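Local structure of enterochelin esterase (Salmonella enterica subsp. enterica serovar Typhimurium, 3MGA) at residues Pro199-Leu208 with Pro275-Ala286. The protein probably hydrolyses the ester bonds of ferric enterobactin, an iron-carrying siderophore, so that the iron can be released inside the cell. Numbering follows the deposited sequence.
Sequences PEERPLAILL and PFSDDAGRTVVA
Two neighbouring parallel strands at the heart of the α/β-hydrolase sheet, 204-207 and 284-286, pair Ala205 with Val284, Ile206 with Val285 and Leu207 with Ala286. Four backbone bonds form the ladder: Val284 N to Leu204 O, Ile206 N to Val284 O, Ala286 N to Ile206 O and Leu208 N to Ala286 O. The beta-branched Ile206, Val284 and Val285 suit extended backbone; Ile206 and Val285 share one face of the sheet, Ala205, Val284, Leu207 and Ala286 the other. Where the strands begin, a water accepts from Leu204 N and donates to Ser277 O and Thr283 OG1, both of which also bond Arg305 NH2; it links Leu204 N to Ser277 O, which have no direct bond to each other. In Leu204, chi1 (169°) carries CG alongside the Phe276 ring, and chi2 then sets CD2 over one face, 4.0 Å from the centroid, in a CH-pi contact displaced from the ring centre toward CE1. Farther back, the loops meet through a nearly straight bond of 2.9 Å from Ser277 N to Arg202 O. The long, extended Arg202 chain lets NH1 reach Pro275 O (3.2 Å), close to the guanidinium plane and in the carbonyl plane, while NH2 bonds Gly195 O. At the surface, Glu201 bends at chi2 (-65°) to bring OE1 within 2.7 Å of Arg282 NH2 in a salt bridge; OE1 comes to the guanidinium edge, close to its plane, with the two planar groups 70° apart. The aliphatic part of Arg282 packs on Pro203, its CD lying 3.7 Å from Pro203 CB. Strand 236-240 flanks 204-207 across from 284-288; helix 256-273 covers Leu204, Phe276 and Val285, and helix 385-399 covers Leu207 and Val284. Just beyond Ala286 comes a Gly-x-Ser-x-Gly sequence, consistent with the nucleophile elbow of this fold, which leads into helix 290-301.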
loop_
_atom_site.group_PDB
_atom_site.type_symbol
_atom_site.label_atom_id
_atom_site.label_comp_id
_atom_site.label_asym_id
_atom_site.label_seq_id
_atom_site.Cartn_x
_atom_site.Cartn_y
_atom_site.Cartn_z
ATOM N N PRO A 199 13.465 0.407 -28.102
ATOM C CA PRO A 199 12.156 0.853 -27.611
ATOM C C PRO A 199 11.073 -0.221 -27.707
ATOM O O PRO A 199 10.254 -0.345 -26.798
ATOM C CB PRO A 199 11.801 2.027 -28.538
ATOM C CG PRO A 199 13.060 2.446 -29.173
ATOM C CD PRO A 199 13.978 1.268 -29.187
ATOM N N GLU A 200 11.082 -0.993 -28.796
ATOM C CA GLU A 200 10.082 -2.047 -29.007
ATOM C C GLU A 200 10.297 -3.275 -28.114
ATOM O O GLU A 200 9.444 -4.158 -28.070
ATOM C CB GLU A 200 10.005 -2.479 -30.485
ATOM C CG GLU A 200 9.456 -1.419 -31.465
ATOM C CD GLU A 200 10.412 -0.253 -31.732
ATOM O OE1 GLU A 200 11.610 -0.352 -31.375
ATOM O OE2 GLU A 200 9.961 0.757 -32.327
ATOM N N GLU A 201 11.428 -3.334 -27.413
ATOM C CA GLU A 201 11.717 -4.442 -26.495
ATOM C C GLU A 201 11.380 -4.056 -25.053
ATOM O O GLU A 201 11.214 -4.921 -24.196
ATOM C CB GLU A 201 13.186 -4.864 -26.604
ATOM C CG GLU A 201 13.588 -5.362 -27.998
ATOM C CD GLU A 201 12.884 -6.655 -28.406
ATOM O OE1 GLU A 201 12.441 -7.418 -27.519
ATOM O OE2 GLU A 201 12.795 -6.922 -29.621
ATOM N N ARG A 202 11.281 -2.757 -24.788
ATOM C CA ARG A 202 10.944 -2.267 -23.447
ATOM C C ARG A 202 9.692 -2.919 -22.902
ATOM O O ARG A 202 8.671 -2.952 -23.581
ATOM C CB ARG A 202 10.590 -0.803 -23.487
ATOM C CG ARG A 202 11.633 0.207 -23.857
ATOM C CD ARG A 202 10.810 1.435 -24.182
ATOM N NE ARG A 202 11.520 2.690 -24.255
ATOM C CZ ARG A 202 10.966 3.805 -24.715
ATOM N NH1 ARG A 202 9.722 3.794 -25.180
ATOM N NH2 ARG A 202 11.668 4.924 -24.750
ATOM N N PRO A 203 9.756 -3.428 -21.668
ATOM C CA PRO A 203 8.555 -3.980 -21.082
ATOM C C PRO A 203 7.611 -2.864 -20.621
ATOM O O PRO A 203 8.070 -1.783 -20.218
ATOM C CB PRO A 203 9.083 -4.715 -19.855
ATOM C CG PRO A 203 10.318 -3.986 -19.491
ATOM C CD PRO A 203 10.925 -3.595 -20.788
ATOM N N LEU A 204 6.313 -3.135 -20.700
ATOM C CA LEU A 204 5.272 -2.234 -20.238
ATOM C C LEU A 204 4.853 -2.721 -18.856
ATOM O O LEU A 204 4.710 -3.933 -18.633
ATOM C CB LEU A 204 4.046 -2.289 -21.149
ATOM C CG LEU A 204 2.795 -1.568 -20.608
ATOM C CD1 LEU A 204 3.041 -0.058 -20.484
ATOM C CD2 LEU A 204 1.583 -1.825 -21.496
ATOM N N ALA A 205 4.645 -1.774 -17.944
ATOM C CA ALA A 205 4.220 -2.078 -16.594
ATOM C C ALA A 205 3.051 -1.171 -16.257
ATOM O O ALA A 205 3.175 0.056 -16.311
ATOM C CB ALA A 205 5.376 -1.862 -15.602
ATOM N N ILE A 206 1.907 -1.766 -15.930
ATOM C CA ILE A 206 0.737 -0.985 -15.576
ATOM C C ILE A 206 0.545 -0.931 -14.067
ATOM O O ILE A 206 0.471 -1.962 -13.395
ATOM C CB ILE A 206 -0.530 -1.549 -16.210
ATOM C CG1 ILE A 206 -0.429 -1.484 -17.735
ATOM C CG2 ILE A 206 -1.747 -0.765 -15.741
ATOM C CD1 ILE A 206 -1.662 -2.027 -18.441
ATOM N N LEU A 207 0.470 0.285 -13.538
ATOM C CA LEU A 207 0.258 0.485 -12.117
ATOM C C LEU A 207 -1.105 1.095 -11.844
ATOM O O LEU A 207 -1.404 2.212 -12.279
ATOM C CB LEU A 207 1.363 1.334 -11.493
ATOM C CG LEU A 207 2.712 0.660 -11.206
ATOM C CD1 LEU A 207 3.374 0.105 -12.449
ATOM C CD2 LEU A 207 3.630 1.657 -10.533
ATOM N N LEU A 208 -1.927 0.352 -11.111
ATOM C CA LEU A 208 -3.254 0.812 -10.751
ATOM C C LEU A 208 -3.095 1.814 -9.605
ATOM O O LEU A 208 -2.004 1.938 -9.045
ATOM C CB LEU A 208 -4.139 -0.373 -10.386
ATOM C CG LEU A 208 -4.327 -1.362 -11.541
ATOM C CD1 LEU A 208 -5.030 -2.635 -11.062
ATOM C CD2 LEU A 208 -5.083 -0.709 -12.732
ATOM N N PRO A 275 6.865 3.300 -28.114
ATOM C CA PRO A 275 6.783 1.853 -28.321
ATOM C C PRO A 275 7.046 1.002 -27.074
ATOM O O PRO A 275 7.736 1.434 -26.162
ATOM C CB PRO A 275 7.884 1.574 -29.364
ATOM C CG PRO A 275 8.325 2.898 -29.891
ATOM C CD PRO A 275 7.997 3.907 -28.839
ATOM N N PHE A 276 6.463 -0.195 -27.053
ATOM C CA PHE A 276 6.669 -1.173 -25.974
ATOM C C PHE A 276 6.396 -2.593 -26.494
ATOM O O PHE A 276 5.691 -2.778 -27.489
ATOM C CB PHE A 276 5.844 -0.859 -24.718
ATOM C CG PHE A 276 4.362 -0.830 -24.945
ATOM C CD1 PHE A 276 3.622 -2.012 -24.957
ATOM C CD2 PHE A 276 3.695 0.380 -25.103
ATOM C CE1 PHE A 276 2.253 -1.991 -25.155
ATOM C CE2 PHE A 276 2.320 0.413 -25.297
ATOM C CZ PHE A 276 1.597 -0.776 -25.325
ATOM N N SER A 277 6.963 -3.583 -25.810
ATOM C CA SER A 277 6.840 -4.994 -26.202
ATOM C C SER A 277 5.438 -5.602 -26.131
ATOM O O SER A 277 4.650 -5.313 -25.214
ATOM C CB SER A 277 7.770 -5.855 -25.341
ATOM O OG SER A 277 7.636 -7.231 -25.663
ATOM N N ASP A 278 5.160 -6.475 -27.104
ATOM C CA ASP A 278 3.887 -7.191 -27.181
ATOM C C ASP A 278 4.003 -8.558 -26.516
ATOM O O ASP A 278 3.053 -9.334 -26.511
ATOM C CB ASP A 278 3.421 -7.321 -28.632
ATOM C CG ASP A 278 2.902 -6.008 -29.196
ATOM O OD1 ASP A 278 2.449 -5.159 -28.393
ATOM O OD2 ASP A 278 2.926 -5.830 -30.435
ATOM N N ASP A 279 5.173 -8.833 -25.945
ATOM C CA ASP A 279 5.431 -10.086 -25.257
ATOM C C ASP A 279 4.758 -10.080 -23.890
ATOM O O ASP A 279 5.185 -9.366 -22.992
ATOM C CB ASP A 279 6.944 -10.287 -25.093
ATOM C CG ASP A 279 7.295 -11.549 -24.309
ATOM O OD1 ASP A 279 6.391 -12.382 -24.050
ATOM O OD2 ASP A 279 8.486 -11.699 -23.947
ATOM N N ALA A 280 3.720 -10.892 -23.724
ATOM C CA ALA A 280 3.006 -10.958 -22.445
ATOM C C ALA A 280 3.936 -11.311 -21.271
ATOM O O ALA A 280 3.705 -10.892 -20.146
ATOM C CB ALA A 280 1.864 -11.960 -22.535
ATOM N N GLY A 281 4.992 -12.076 -21.555
ATOM C CA GLY A 281 5.960 -12.509 -20.544
ATOM C C GLY A 281 6.663 -11.431 -19.738
ATOM O O GLY A 281 7.222 -11.719 -18.689
ATOM N N ARG A 282 6.699 -10.206 -20.246
ATOM C CA ARG A 282 7.314 -9.097 -19.505
ATOM C C ARG A 282 6.370 -7.916 -19.344
ATOM O O ARG A 282 6.810 -6.808 -19.059
ATOM C CB ARG A 282 8.622 -8.634 -20.140
ATOM C CG ARG A 282 8.561 -8.263 -21.606
ATOM C CD ARG A 282 9.860 -7.591 -21.974
ATOM N NE ARG A 282 10.154 -7.618 -23.397
ATOM C CZ ARG A 282 11.000 -8.461 -23.984
ATOM N NH1 ARG A 282 11.674 -9.361 -23.280
ATOM N NH2 ARG A 282 11.189 -8.389 -25.295
ATOM N N THR A 283 5.075 -8.173 -19.509
ATOM C CA THR A 283 4.064 -7.160 -19.377
ATOM C C THR A 283 3.492 -7.273 -17.977
ATOM O O THR A 283 2.874 -8.290 -17.609
ATOM C CB THR A 283 2.980 -7.323 -20.440
ATOM O OG1 THR A 283 3.585 -7.245 -21.745
ATOM C CG2 THR A 283 1.934 -6.237 -20.304
ATOM N N VAL A 284 3.693 -6.221 -17.191
ATOM C CA VAL A 284 3.249 -6.219 -15.824
ATOM C C VAL A 284 1.981 -5.443 -15.549
ATOM O O VAL A 284 1.708 -4.419 -16.154
ATOM C CB VAL A 284 4.345 -5.642 -14.897
ATOM C CG1 VAL A 284 3.787 -5.384 -13.467
ATOM C CG2 VAL A 284 5.558 -6.563 -14.870
ATOM N N VAL A 285 1.206 -5.979 -14.621
ATOM C CA VAL A 285 0.034 -5.332 -14.115
ATOM C C VAL A 285 0.276 -5.427 -12.605
ATOM O O VAL A 285 0.428 -6.519 -12.045
ATOM C CB VAL A 285 -1.257 -5.985 -14.579
ATOM C CG1 VAL A 285 -2.429 -5.349 -13.882
ATOM C CG2 VAL A 285 -1.394 -5.842 -16.115
ATOM N N ALA A 286 0.391 -4.273 -11.965
ATOM C CA ALA A 286 0.668 -4.212 -10.542
ATOM C C ALA A 286 -0.387 -3.383 -9.835
ATOM O O ALA A 286 -0.800 -2.343 -10.335
ATOM C CB ALA A 286 2.074 -3.614 -10.315
HETATM O O HOH W 1 5.576 -5.133 -22.456
HETATM O O HOH W 2 0.222 0.041 -8.631
#